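Local coordinates for LC-Est1C (Uncultured organism, PDB 3WYD), which hydrolyses carboxylic esters as the C-terminal esterase domain of a metagenome-derived alpha/beta hydrolase, at residues 124-127 / 128-132; 159-162 / 163-167; 178-182 / 183-187. All blocks are in the same frame, centred on the assembly; numbering follows the deposited sequence.

Interaction 1: residues 124-127 / 128-132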
# COMPACT_ATOMS: atom_id res chain seq x y z
N TRP A 124 -11.09 5.24 2.75
CA TRP A 124 -11.90 4.71 3.86
C TRP A 124 -11.28 4.96 5.22
O TRP A 124 -12.01 5.32 6.16
CB TRP A 124 -12.13 3.21 3.68
CG TRP A 124 -13.46 2.88 2.96
CD1 TRP A 124 -14.67 3.45 3.21
CD2 TRP A 124 -13.66 1.92 1.91
NE1 TRP A 124 -15.63 2.88 2.39
CE2 TRP A 124 -15.05 1.88 1.65
CE3 TRP A 124 -12.81 1.01 1.26
CZ2 TRP A 124 -15.62 0.96 0.73
CZ3 TRP A 124 -13.35 0.13 0.30
CH2 TRP A 124 -14.75 0.14 0.03
N SER A 125 -9.99 4.68 5.37
CA SER A 125 -9.43 4.77 6.73
C SER A 125 -9.39 6.20 7.25
O SER A 125 -9.69 6.45 8.45
CB SER A 125 -8.06 4.11 6.83
OG SER A 125 -7.13 4.75 6.01
N ILE A 126 -9.07 7.16 6.39
CA ILE A 126 -9.06 8.55 6.82
C ILE A 126 -10.45 9.03 7.19
O ILE A 126 -10.65 9.72 8.17
CB ILE A 126 -8.37 9.44 5.79
CG1 ILE A 126 -6.91 9.03 5.69
CG2 ILE A 126 -8.62 10.96 6.08
CD1 ILE A 126 -6.25 9.76 4.46
N ALA A 127 -11.45 8.70 6.37
CA ALA A 127 -12.80 9.10 6.66
C ALA A 127 -13.28 8.47 7.98
O ALA A 127 -14.00 9.11 8.74
CB ALA A 127 -13.72 8.70 5.49
N MET A 128 -12.92 7.22 8.23
CA MET A 128 -13.37 6.61 9.51
C MET A 128 -12.81 7.33 10.72
O MET A 128 -13.45 7.42 11.76
CB MET A 128 -13.01 5.16 9.58
CG MET A 128 -13.80 4.30 8.57
SD MET A 128 -13.24 2.60 8.53
CE MET A 128 -14.41 1.95 7.36
N ASN A 129 -11.60 7.83 10.57
CA ASN A 129 -11.00 8.62 11.66
C ASN A 129 -11.45 10.07 11.79
O ASN A 129 -11.26 10.74 12.83
CB ASN A 129 -9.49 8.55 11.55
CG ASN A 129 -8.95 7.21 12.02
OD1 ASN A 129 -9.56 6.54 12.87
ND2 ASN A 129 -7.83 6.81 11.47
N HIS A 130 -12.05 10.55 10.72
CA HIS A 130 -12.51 11.93 10.63
C HIS A 130 -13.85 11.90 9.96
O HIS A 130 -14.04 12.49 8.88
CB HIS A 130 -11.53 12.78 9.79
CG HIS A 130 -10.20 12.88 10.42
ND1 HIS A 130 -9.19 11.99 10.16
CD2 HIS A 130 -9.77 13.66 11.43
CE1 HIS A 130 -8.16 12.26 10.94
NE2 HIS A 130 -8.48 13.29 11.70
N PRO A 131 -14.85 11.36 10.65
CA PRO A 131 -16.13 11.05 10.06
C PRO A 131 -16.98 12.28 9.75
O PRO A 131 -18.01 12.17 9.06
CB PRO A 131 -16.78 10.15 11.11
CG PRO A 131 -16.15 10.55 12.39
CD PRO A 131 -14.73 10.78 12.00
N ASP A 132 -16.63 13.42 10.32
CA ASP A 132 -17.48 14.60 10.22
C ASP A 132 -17.05 15.58 9.13
O ASP A 132 -17.67 16.61 8.93
CB ASP A 132 -17.51 15.29 11.60
CG ASP A 132 -17.99 14.34 12.69
OD1 ASP A 132 -18.91 13.56 12.37
OD2 ASP A 132 -17.43 14.36 13.82
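Met-128 and Trp-124 meet one turn apart on the last part of helix 118-129. The backbone hydrogen bonds come first. Met-128 N donates to Trp-124 O at 3.0 Å, and Asn-129 N donates to Ser-125 O at 3.2 Å. Both are ordinary i to i+4 helix bonds. The pattern changes at His-130, the first residue to leave helical geometry. Its N donates to Ala-127 O at 3.1 Å, three residues back, and makes a weak bond to Ile-126 O.

Among the side chains, His-130 adds a second weak bond, with ND1 3.4 Å from Ile-126 O. The oxygen lies at the ring edge, in the ring plane. CG of His-130 sits beside its own backbone N (chi1 -64°), which turns ND1 back along the helix. Pro-131 has no N-H to give, but its CA lies 3.2 Å from Ala-127 O in a C-H...O contact.

The apolar contact is looser. The extended Met-128 chain runs past Trp-124 O and brings CE to 4.4 Å from Trp-124 CD1, obliquely to the ring. Met-176 of helix 171-181 touches both side chains. Gln-157 binds Trp-124 NE1, and Glu-90 binds Asn-129 ND2.

This is the C-terminal end of the helix in the beta-alpha-beta unit 110-116, 118-129, 136-140 of the alpha/beta hydrolase fold.

Interaction 2: residues 159-162 / 163-167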
# COMPACT_ATOMS: atom_id res chain seq x y z
N VAL A 159 -18.30 2.96 -4.57
CA VAL A 159 -17.21 2.01 -4.45
C VAL A 159 -16.99 1.38 -5.83
O VAL A 159 -17.94 0.98 -6.45
CB VAL A 159 -17.56 0.90 -3.46
CG1 VAL A 159 -16.40 -0.12 -3.34
CG2 VAL A 159 -17.84 1.52 -2.06
N VAL A 160 -15.73 1.33 -6.28
CA VAL A 160 -15.40 0.74 -7.60
C VAL A 160 -14.38 -0.35 -7.42
O VAL A 160 -13.41 -0.17 -6.66
CB VAL A 160 -14.84 1.80 -8.53
CG1 VAL A 160 -14.41 1.18 -9.86
CG2 VAL A 160 -15.84 2.91 -8.76
N HIS A 161 -14.61 -1.53 -8.01
CA HIS A 161 -13.57 -2.57 -7.94
C HIS A 161 -13.73 -3.46 -9.14
O HIS A 161 -14.85 -3.76 -9.55
CB HIS A 161 -13.72 -3.43 -6.66
CG HIS A 161 -12.42 -3.93 -6.09
ND1 HIS A 161 -11.98 -3.54 -4.84
CD2 HIS A 161 -11.46 -4.74 -6.60
CE1 HIS A 161 -10.83 -4.15 -4.57
NE2 HIS A 161 -10.47 -4.84 -5.65
N GLY A 162 -12.60 -3.97 -9.63
CA GLY A 162 -12.67 -4.93 -10.75
C GLY A 162 -12.72 -6.35 -10.24
O GLY A 162 -12.04 -6.70 -9.28
N ASP A 163 -13.53 -7.23 -10.85
CA ASP A 163 -13.63 -8.61 -10.34
C ASP A 163 -12.54 -9.57 -10.74
O ASP A 163 -12.54 -10.73 -10.31
CB ASP A 163 -15.01 -9.23 -10.62
CG ASP A 163 -15.18 -9.68 -12.05
OD1 ASP A 163 -14.26 -9.51 -12.86
OD2 ASP A 163 -16.28 -10.17 -12.35
N ASN A 164 -11.53 -9.03 -11.40
CA ASN A 164 -10.34 -9.82 -11.73
C ASN A 164 -9.08 -9.10 -11.30
O ASN A 164 -8.03 -9.23 -11.93
CB ASN A 164 -10.31 -10.19 -13.21
CG ASN A 164 -9.39 -11.36 -13.47
OD1 ASN A 164 -9.27 -12.25 -12.64
ND2 ASN A 164 -8.80 -11.39 -14.64
N ASP A 165 -9.18 -8.39 -10.18
CA ASP A 165 -8.05 -7.64 -9.65
C ASP A 165 -7.15 -8.62 -8.89
O ASP A 165 -7.59 -9.28 -7.95
CB ASP A 165 -8.64 -6.60 -8.69
CG ASP A 165 -7.61 -5.66 -8.13
OD1 ASP A 165 -6.43 -6.05 -8.03
OD2 ASP A 165 -8.00 -4.51 -7.79
N LYS A 166 -5.88 -8.72 -9.34
CA LYS A 166 -4.95 -9.65 -8.74
C LYS A 166 -4.12 -9.03 -7.64
O LYS A 166 -3.36 -9.73 -6.95
CB LYS A 166 -4.03 -10.22 -9.82
CG LYS A 166 -4.77 -10.82 -11.00
CD LYS A 166 -5.58 -11.98 -10.56
CE LYS A 166 -6.05 -12.81 -11.76
NZ LYS A 166 -6.97 -13.85 -11.28
N THR A 167 -4.21 -7.71 -7.50
CA THR A 167 -3.41 -7.02 -6.47
C THR A 167 -4.22 -6.88 -5.17
O THR A 167 -3.78 -7.30 -4.07
CB THR A 167 -3.00 -5.64 -6.96
OG1 THR A 167 -2.06 -5.75 -8.06
CG2 THR A 167 -2.30 -4.83 -5.87
O HOH W 1 -9.96 -3.27 -9.29
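His-161 and Asp-165 meet where strand 157-162 runs out into its loop. The two side chains cross at about a right angle. The ring and carboxylate planes are 44° apart. Asp-165 CB lies at the edge of the imidazole, in its plane, 4.0 Å from His-161 NE2. Asp-165 OD2 stands oblique to the ring. His-161 chi1, at -147°, is off the usual staggered value. The ring is held there at both nitrogens: ND1 bonds to Ser-173 OG and NE2 to Val-168 O.

Asp-165 has CG anti to its backbone N (chi1 -175°), and CB points back toward the strand. This carries the carboxylate beside the His-161 ring. OD1 accepts from Thr-167 N at 2.8 Å, nearly along the C-O axis, and closes an Asx turn. It also accepts from Val-168 N. OD2 accepts from a water at 2.8 Å, and that water accepts from Gly-162 N, also at 2.8 Å. OD2 further binds His-197 ND1. The carboxylate is thus fixed in rotation by partners at both oxygens.

The backbone link is slight: Asp-165 N to Gly-162 O is a weak bond of 3.4 Å. Asp-163 OD1 accepts from Gly-194 N. Lys-166 NZ reaches back to Asn-164 OD1 at 3.1 Å.

The Asp-165 to His-197 bond is consistent with a Ser-His-Asp catalytic triad, with the acid on a loop after a strand, as in alpha/beta hydrolases.

Interaction 3: residues 178-182 / 183-187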
# COMPACT_ATOMS: atom_id res chain seq x y z
N GLU A 178 -21.01 -4.79 1.80
CA GLU A 178 -21.94 -5.62 2.60
C GLU A 178 -22.13 -5.00 3.98
O GLU A 178 -23.29 -4.83 4.45
CB GLU A 178 -21.38 -7.04 2.68
CG GLU A 178 -22.13 -8.04 3.50
CD GLU A 178 -21.49 -9.40 3.34
OE1 GLU A 178 -20.34 -9.59 3.80
OE2 GLU A 178 -22.06 -10.21 2.58
N ALA A 179 -21.03 -4.60 4.62
CA ALA A 179 -21.13 -4.01 5.94
C ALA A 179 -21.86 -2.66 5.87
O ALA A 179 -22.67 -2.30 6.74
CB ALA A 179 -19.71 -3.85 6.61
N ALA A 180 -21.57 -1.86 4.86
CA ALA A 180 -22.22 -0.56 4.72
C ALA A 180 -23.74 -0.71 4.76
O ALA A 180 -24.46 0.13 5.33
CB ALA A 180 -21.78 0.10 3.39
N LYS A 181 -24.22 -1.67 3.99
CA LYS A 181 -25.66 -1.89 3.87
C LYS A 181 -26.32 -2.29 5.19
O LYS A 181 -27.51 -1.97 5.42
CB LYS A 181 -25.94 -2.91 2.78
CG LYS A 181 -25.64 -2.36 1.38
CD LYS A 181 -25.92 -3.41 0.31
CE LYS A 181 -25.94 -2.77 -1.08
NZ LYS A 181 -27.33 -2.31 -1.46
N LYS A 182 -25.55 -2.94 6.07
CA LYS A 182 -26.05 -3.31 7.39
C LYS A 182 -26.22 -2.13 8.34
O LYS A 182 -26.79 -2.28 9.42
CB LYS A 182 -25.15 -4.39 8.02
CG LYS A 182 -25.08 -5.67 7.21
CD LYS A 182 -24.15 -6.67 7.92
CE LYS A 182 -24.13 -7.95 7.14
NZ LYS A 182 -23.19 -8.92 7.80
N HIS A 183 -25.84 -0.93 7.89
CA HIS A 183 -26.02 0.26 8.69
C HIS A 183 -26.77 1.35 7.93
O HIS A 183 -26.81 2.48 8.39
CB HIS A 183 -24.64 0.80 9.10
CG HIS A 183 -23.97 -0.11 10.06
ND1 HIS A 183 -24.42 -0.26 11.35
CD2 HIS A 183 -23.03 -1.06 9.86
CE1 HIS A 183 -23.75 -1.25 11.93
NE2 HIS A 183 -22.87 -1.72 11.06
N GLY A 184 -27.40 1.01 6.81
CA GLY A 184 -28.27 1.94 6.09
C GLY A 184 -27.51 3.01 5.33
O GLY A 184 -28.09 4.03 4.95
N THR A 185 -26.29 2.67 4.90
CA THR A 185 -25.48 3.65 4.15
C THR A 185 -26.10 3.86 2.77
O THR A 185 -26.49 2.89 2.11
CB THR A 185 -24.06 3.09 3.96
OG1 THR A 185 -23.55 2.68 5.23
CG2 THR A 185 -23.11 4.08 3.38
N GLU A 186 -26.01 5.09 2.26
CA GLU A 186 -26.30 5.31 0.85
C GLU A 186 -25.05 4.93 0.05
O GLU A 186 -24.02 5.59 0.16
CB GLU A 186 -26.69 6.76 0.59
CG GLU A 186 -27.03 6.98 -0.90
CD GLU A 186 -27.24 8.41 -1.30
OE1 GLU A 186 -27.27 9.33 -0.44
OE2 GLU A 186 -27.40 8.54 -2.54
N ILE A 187 -25.13 3.86 -0.72
CA ILE A 187 -23.92 3.29 -1.31
C ILE A 187 -24.27 2.79 -2.70
O ILE A 187 -25.35 2.22 -2.95
CB ILE A 187 -23.27 2.21 -0.41
CG1 ILE A 187 -21.91 1.74 -0.96
CG2 ILE A 187 -24.24 1.03 -0.17
CD1 ILE A 187 -21.01 1.17 0.13
O HOH W 2 -26.25 -0.29 -3.47
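A Schellman motif ends helix 171-181 here, with Gly-184 as its C-prime residue. Thr-185 N donates to Ala-180 O at 3.2 Å, and Gly-184 N donates to Lys-181 O at 3.3 Å. The positive phi of Gly-184 (74°) reverses the chain, and a type I turn spans Lys-181 to Gly-184.

Ala-180 O takes two more bonds. His-183 N donates at 3.1 Å. Thr-185 OG1 donates at 2.7 Å. With chi1 at -52° the hydroxyl stands beside its own backbone N, and the two donors converge on one oxygen.

The His-183 ring reaches back along the helix, with CD2 3.4 Å from Ala-179 O. Ala-180 CB meets Ile-187 CD1 at 3.5 Å. The Ile-187 chain crosses that of Lys-181 at about a right angle. Lys-181 bends at its last torsion (chi4 -90°), and a water joins its NZ to Ile-187 O.

Three donors on Ala-180 O satisfy a carbonyl that the ending helix leaves without its usual i+4 partner. The threonine thereby ties the chain leading into strand 187-192 to the last helical turn.

Overall arrangement
The three contacts follow one another along the chain. They lie on and around the alpha/beta hydrolase sheet, in the part of the chain that follows Ser-117. Val-159 of interaction 2 touches both others. Its CG2 lies 3.6 Å from Trp-124 CZ2 of interaction 1 and 3.9 Å from Ile-187 CD1 of interaction 3. Interactions 1 and 3 do not touch; their nearest atoms are about 5 Å apart. The loop part of interaction 2, with Asp-165, the probable triad acid, lies beyond the C-terminal end of strand 157-162. The centre of interaction 2 is about 22 Å from that of interaction 1 and about 20 Å from that of interaction 3. Interactions 1 and 3 both lie at helix C-terminal ends. Helix 118-129 follows the probable nucleophile Ser-117.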